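Local coordinates for VP1 (Polyomavirus HPyV7, PDB 4PCH), which forms the jelly-roll pentamers of the viral capsid and probably takes part in attachment to host cells, at residues Val23-Leu28 with Val225-Ala230; Leu88-Leu93 with Arg260-His265. One frame throughout, in Å; residues are numbered along the deposited sequence.

Contact 1. Residues Val23-Leu28 with Val225-Ala230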
loop_
_atom_site.group_PDB
_atom_site.type_symbol
_atom_site.label_atom_id
_atom_site.label_comp_id
_atom_site.label_asym_id
_atom_site.label_seq_id
_atom_site.Cartn_x
_atom_site.Cartn_y
_atom_site.Cartn_z
ATOM N N VAL B 23 27.158 -8.724 16.359
ATOM C CA VAL B 23 26.672 -8.441 17.692
ATOM C C VAL B 23 25.194 -8.108 17.648
ATOM O O VAL B 23 24.707 -7.616 16.639
ATOM C CB VAL B 23 27.481 -7.319 18.331
ATOM C CG1 VAL B 23 27.349 -6.026 17.542
ATOM C CG2 VAL B 23 27.097 -7.143 19.798
ATOM N N GLU B 24 24.513 -8.392 18.756
ATOM C CA GLU B 24 23.050 -8.183 18.874
ATOM C C GLU B 24 22.783 -7.203 20.008
ATOM O O GLU B 24 23.537 -7.160 20.984
ATOM C CB GLU B 24 22.331 -9.498 19.180
ATOM C CG GLU B 24 22.323 -10.489 18.009
ATOM C CD GLU B 24 21.533 -11.781 18.240
ATOM O OE1 GLU B 24 20.894 -11.982 19.309
ATOM O OE2 GLU B 24 21.559 -12.630 17.311
ATOM N N ALA B 25 21.686 -6.472 19.905
ATOM C CA ALA B 25 21.229 -5.626 20.981
ATOM C C ALA B 25 19.741 -5.403 20.825
ATOM O O ALA B 25 19.212 -5.457 19.708
ATOM C CB ALA B 25 21.946 -4.292 20.974
ATOM N N VAL B 26 19.073 -5.171 21.955
ATOM C CA VAL B 26 17.701 -4.689 21.914
ATOM C C VAL B 26 17.636 -3.328 22.606
ATOM O O VAL B 26 17.938 -3.234 23.795
ATOM C CB VAL B 26 16.727 -5.639 22.592
ATOM C CG1 VAL B 26 15.316 -5.068 22.517
ATOM C CG2 VAL B 26 16.809 -7.019 21.959
ATOM N N LEU B 27 17.298 -2.306 21.835
ATOM C CA LEU B 27 17.163 -0.933 22.316
ATOM C C LEU B 27 15.755 -0.836 22.855
ATOM O O LEU B 27 14.789 -1.198 22.180
ATOM C CB LEU B 27 17.379 0.124 21.252
ATOM C CG LEU B 27 18.829 0.551 20.969
ATOM C CD1 LEU B 27 19.632 -0.673 20.539
ATOM C CD2 LEU B 27 18.945 1.674 19.960
ATOM N N LEU B 28 15.656 -0.340 24.080
ATOM C CA LEU B 28 14.400 -0.247 24.787
ATOM C C LEU B 28 13.827 1.173 24.675
ATOM O O LEU B 28 14.583 2.156 24.594
ATOM C CB LEU B 28 14.594 -0.582 26.268
ATOM C CG LEU B 28 15.234 -1.919 26.642
ATOM C CD1 LEU B 28 15.304 -2.120 28.145
ATOM C CD2 LEU B 28 14.496 -3.068 25.968
ATOM N N VAL B 225 30.046 0.387 17.786
ATOM C CA VAL B 225 28.983 0.702 16.827
ATOM C C VAL B 225 27.869 1.420 17.594
ATOM O O VAL B 225 27.559 1.071 18.736
ATOM C CB VAL B 225 28.505 -0.538 16.060
ATOM C CG1 VAL B 225 27.922 -1.596 16.962
ATOM C CG2 VAL B 225 27.492 -0.160 14.983
ATOM N N TYR B 226 27.284 2.426 16.949
ATOM C CA TYR B 226 26.331 3.333 17.569
ATOM C C TYR B 226 24.990 3.041 16.921
ATOM O O TYR B 226 24.891 3.079 15.684
ATOM C CB TYR B 226 26.720 4.796 17.313
ATOM C CG TYR B 226 27.991 5.200 18.053
ATOM C CD1 TYR B 226 29.207 4.672 17.687
ATOM C CD2 TYR B 226 27.955 6.082 19.124
ATOM C CE1 TYR B 226 30.366 5.001 18.369
ATOM C CE2 TYR B 226 29.098 6.428 19.807
ATOM C CZ TYR B 226 30.310 5.873 19.425
ATOM O OH TYR B 226 31.474 6.180 20.074
ATOM N N LEU B 227 24.023 2.670 17.755
ATOM C CA LEU B 227 22.644 2.368 17.329
ATOM C C LEU B 227 21.712 3.401 17.886
ATOM O O LEU B 227 21.846 3.794 19.040
ATOM C CB LEU B 227 22.239 0.989 17.839
ATOM C CG LEU B 227 23.133 -0.158 17.342
ATOM C CD1 LEU B 227 22.712 -1.451 18.003
ATOM C CD2 LEU B 227 23.142 -0.256 15.819
ATOM N N THR B 228 20.732 3.814 17.078
ATOM C CA THR B 228 19.742 4.809 17.503
ATOM C C THR B 228 18.388 4.335 16.979
ATOM O O THR B 228 18.321 3.790 15.889
ATOM C CB THR B 228 20.066 6.219 16.969
ATOM O OG1 THR B 228 21.439 6.545 17.232
ATOM C CG2 THR B 228 19.187 7.287 17.625
ATOM N N SER B 229 17.335 4.487 17.787
ATOM C CA SER B 229 16.013 4.098 17.301
ATOM C C SER B 229 14.906 4.922 17.920
ATOM O O SER B 229 15.104 5.581 18.928
ATOM C CB SER B 229 15.767 2.601 17.521
ATOM O OG SER B 229 15.618 2.265 18.874
ATOM N N ALA B 230 13.735 4.912 17.273
ATOM C CA ALA B 230 12.522 5.415 17.892
ATOM C C ALA B 230 11.362 4.768 17.184
ATOM O O ALA B 230 11.318 4.745 15.933
ATOM C CB ALA B 230 12.430 6.925 17.753
#

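Contact 2. Residues Leu88-Leu93 with Arg260-His265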
loop_
_atom_site.group_PDB
_atom_site.type_symbol
_atom_site.label_atom_id
_atom_site.label_comp_id
_atom_site.label_asym_id
_atom_site.label_seq_id
_atom_site.Cartn_x
_atom_site.Cartn_y
_atom_site.Cartn_z
ATOM N N LEU B 88 22.945 -5.174 8.403
ATOM C CA LEU B 88 22.262 -5.388 9.671
ATOM C C LEU B 88 20.892 -5.995 9.461
ATOM O O LEU B 88 20.331 -5.919 8.364
ATOM C CB LEU B 88 22.175 -4.114 10.488
ATOM C CG LEU B 88 21.279 -2.955 10.071
ATOM C CD1 LEU B 88 19.792 -3.225 10.323
ATOM C CD2 LEU B 88 21.689 -1.684 10.791
ATOM N N GLU B 89 20.377 -6.601 10.529
ATOM C CA GLU B 89 18.955 -6.942 10.615
ATOM C C GLU B 89 18.381 -6.094 11.719
ATOM O O GLU B 89 19.017 -5.897 12.734
ATOM C CB GLU B 89 18.714 -8.428 10.931
ATOM C CG GLU B 89 19.091 -9.393 9.818
ATOM C CD GLU B 89 20.579 -9.609 9.729
ATOM O OE1 GLU B 89 21.168 -9.997 10.753
ATOM O OE2 GLU B 89 21.178 -9.401 8.635
ATOM N N THR B 90 17.166 -5.583 11.535
ATOM C CA THR B 90 16.503 -4.875 12.633
ATOM C C THR B 90 15.024 -5.250 12.629
ATOM O O THR B 90 14.443 -5.467 11.550
ATOM C CB THR B 90 16.737 -3.346 12.572
ATOM O OG1 THR B 90 16.126 -2.724 13.739
ATOM C CG2 THR B 90 16.151 -2.738 11.275
ATOM N N GLU B 91 14.434 -5.409 13.820
ATOM C CA GLU B 91 13.039 -5.825 13.966
ATOM C C GLU B 91 12.413 -5.074 15.122
ATOM O O GLU B 91 13.016 -4.935 16.187
ATOM C CB GLU B 91 12.898 -7.317 14.348
ATOM C CG GLU B 91 13.499 -8.380 13.457
ATOM C CD GLU B 91 13.330 -9.798 14.040
ATOM O OE1 GLU B 91 12.220 -10.132 14.612
ATOM O OE2 GLU B 91 14.319 -10.576 13.899
ATOM N N LEU B 92 11.184 -4.606 14.942
ATOM C CA LEU B 92 10.401 -4.053 16.035
ATOM C C LEU B 92 9.692 -5.170 16.792
ATOM O O LEU B 92 9.126 -6.086 16.191
ATOM C CB LEU B 92 9.335 -3.110 15.456
ATOM C CG LEU B 92 8.526 -2.275 16.447
ATOM C CD1 LEU B 92 9.415 -1.443 17.355
ATOM C CD2 LEU B 92 7.617 -1.350 15.639
ATOM N N LEU B 93 9.704 -5.089 18.116
ATOM C CA LEU B 93 8.990 -6.028 18.956
ATOM C C LEU B 93 7.665 -5.410 19.381
ATOM O O LEU B 93 7.626 -4.314 19.992
ATOM C CB LEU B 93 9.819 -6.377 20.204
ATOM C CG LEU B 93 11.109 -7.179 19.917
ATOM C CD1 LEU B 93 12.336 -6.326 19.700
ATOM C CD2 LEU B 93 11.373 -8.150 21.026
ATOM N N ARG B 260 13.537 -2.516 20.039
ATOM C CA ARG B 260 13.994 -2.655 18.647
ATOM C C ARG B 260 15.272 -3.470 18.638
ATOM O O ARG B 260 16.282 -3.056 19.211
ATOM C CB ARG B 260 14.198 -1.338 17.876
ATOM C CG ARG B 260 14.731 -1.594 16.469
ATOM C CD ARG B 260 14.743 -0.361 15.579
ATOM N NE ARG B 260 13.391 -0.034 15.093
ATOM C CZ ARG B 260 12.825 -0.577 14.017
ATOM N NH1 ARG B 260 13.455 -1.501 13.297
ATOM N NH2 ARG B 260 11.594 -0.229 13.646
ATOM N N PHE B 261 15.179 -4.637 17.999
ATOM C CA PHE B 261 16.299 -5.575 17.824
ATOM C C PHE B 261 17.221 -5.101 16.714
ATOM O O PHE B 261 16.757 -4.675 15.683
ATOM C CB PHE B 261 15.763 -6.983 17.503
ATOM C CG PHE B 261 16.829 -7.999 17.185
ATOM C CD1 PHE B 261 17.569 -8.574 18.198
ATOM C CD2 PHE B 261 17.105 -8.361 15.860
ATOM C CE1 PHE B 261 18.549 -9.509 17.936
ATOM C CE2 PHE B 261 18.085 -9.297 15.597
ATOM C CZ PHE B 261 18.809 -9.864 16.618
ATOM N N PHE B 262 18.537 -5.276 16.906
ATOM C CA PHE B 262 19.523 -5.090 15.845
ATOM C C PHE B 262 20.498 -6.254 15.897
ATOM O O PHE B 262 20.890 -6.678 16.987
ATOM C CB PHE B 262 20.375 -3.843 16.054
ATOM C CG PHE B 262 19.648 -2.531 15.898
ATOM C CD1 PHE B 262 18.915 -1.998 16.945
ATOM C CD2 PHE B 262 19.727 -1.812 14.696
ATOM C CE1 PHE B 262 18.297 -0.757 16.818
ATOM C CE2 PHE B 262 19.109 -0.573 14.563
ATOM C CZ PHE B 262 18.400 -0.044 15.647
ATOM N N ARG B 263 20.881 -6.777 14.729
ATOM C CA ARG B 263 22.050 -7.645 14.599
ATOM C C ARG B 263 22.968 -6.975 13.572
ATOM O O ARG B 263 22.575 -6.743 12.433
ATOM C CB ARG B 263 21.668 -9.054 14.106
ATOM C CG ARG B 263 22.864 -10.000 14.012
ATOM C CD ARG B 263 22.511 -11.378 13.479
ATOM N NE ARG B 263 21.441 -12.064 14.205
ATOM C CZ ARG B 263 20.158 -12.122 13.843
ATOM N NH1 ARG B 263 19.305 -12.795 14.606
ATOM N NH2 ARG B 263 19.688 -11.478 12.758
ATOM N N VAL B 264 24.192 -6.670 13.972
ATOM C CA VAL B 264 25.098 -5.917 13.100
ATOM C C VAL B 264 26.226 -6.858 12.704
ATOM O O VAL B 264 26.881 -7.452 13.587
ATOM C CB VAL B 264 25.672 -4.674 13.830
ATOM C CG1 VAL B 264 26.639 -3.917 12.936
ATOM C CG2 VAL B 264 24.556 -3.722 14.264
ATOM N N HIS B 265 26.468 -6.988 11.398
ATOM C CA HIS B 265 27.525 -7.845 10.893
ATOM C C HIS B 265 28.729 -7.040 10.494
ATOM O O HIS B 265 28.612 -6.088 9.730
ATOM C CB HIS B 265 27.021 -8.611 9.689
ATOM C CG HIS B 265 25.792 -9.405 9.972
ATOM N ND1 HIS B 265 25.828 -10.764 10.207
ATOM C CD2 HIS B 265 24.494 -9.041 10.058
ATOM C CE1 HIS B 265 24.599 -11.199 10.425
ATOM N NE2 HIS B 265 23.778 -10.170 10.355
HETATM O O HOH W 1 12.168 -2.922 11.095
HETATM O O HOH W 2 16.443 -12.497 14.935
HETATM O O HOH W 3 16.929 -11.145 12.297
#

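Contact 1. Residues Val23-Leu28 with Val225-Ala230
Leu27 reaches across to Leu227 and Ser229 and makes most of this contact. Its CD2 methyl lies 4.0 Å from Leu227 CB and 3.5 Å from Ser229 OG, and it also meets the backbone, 3.7 Å from Leu227 O. The other branch turns toward the Leu227 side chain, with Leu27 CD1 4.1 Å from Leu227 CD1, and the two leucines cross at about a right angle. Ala25 adds one methyl: its CB comes within 4.2 Å of Leu227 CD1, a small group meeting the end of a long one. With chi1 near -59°, Leu227 has CG opposite its own carbonyl carbon, and CD1 extends to touch the methyls of both Ala25 and Leu27. No hydrogen bond or backbone pairing joins the segments. Their axes approach to 8.6 Å, far more than the spacing of paired strands, and run at 34° to each other, as befits facing layers. The two strands belong to the opposed sheets of the VP1 jelly-roll sandwich, and Leu27 and Leu227 pack in its buried interior: 23-28 is bonded to strand 253-271, whereas Val225 pairs with Ile66 and Tyr226 with Gly124. The alternation of a strand sorts the residues: Ala25 and Leu27 point inward, whereas Glu24 and Val26 point away and pack on Thr179 of the second subunit. Further out, Phe262 touches both Leu27 and Leu227, and Ala64 of strand 62-67 also packs on Leu27. Ser229, whose short side chain brings OG against CB and CD2 of Leu27, meets Ser62 and Arg260 as well.

Contact 2. Residues Leu88-Leu93 with Arg260-His265
Glu89 bends at chi2 (77°), turning its carboxylate toward the neighbouring strand on the face it shares with Arg263, while Thr90 has OG1 opposite its backbone N (chi1 -176°), aimed at strand 260-265. Glu89 OE1 takes two bonds: His265 NE2, 2.6 Å away, donates to its syn lone pair, with OE1 in the imidazole plane, and Arg263 NH2 forms a salt bridge of 2.9 Å from the anti side. These donors, with Arg87 and Thr207 at Glu89 OE2, probably stabilise the negative charge of a buried carboxylate. Two waters bridge Arg263 to Glu91 OE2; Glu91 OE1 is hydrogen-bonded to Tyr186 OH of the second subunit. The strands are antiparallel neighbours in the jelly-roll sheet, with Glu89-Arg263 and Glu91-Phe261 as hydrogen-bonded pairs; Arg263 N, for example, reaches Glu89 O at 2.9 Å. On the face carrying Thr90, a short polar side chain does double duty: Thr90 OG1 donates to Phe261 O (2.8 Å) and accepts from Arg260 NH1 (3.0 Å), the latter in the guanidinium plane. That hydroxyl also lies 3.7 Å above the plane of the Phe262 ring, over its centre. Asp231 holds Arg260 NH2 through a salt bridge.

From the N terminus the chain first lays down 23-28, then 88-93, then 225-230 and finally 260-265. Contact 1 closes a long loop when 225-230 comes back to the first strand; contact 2 closes another when 260-265 returns to 88-93. Because the segments alternate, the two loops cross and neither encloses the other. Contact 1 spans the two facing layers, while contact 2 joins neighbouring strands within the layer that holds 23-28. Strand 253-271 links them: backbone bonds such as Arg260 N to Leu27 O join the contacts directly, and a salt bridge from Glu24 to Arg263 adds a side-chain tie. Both contacts also touch the second subunit of the pentamer.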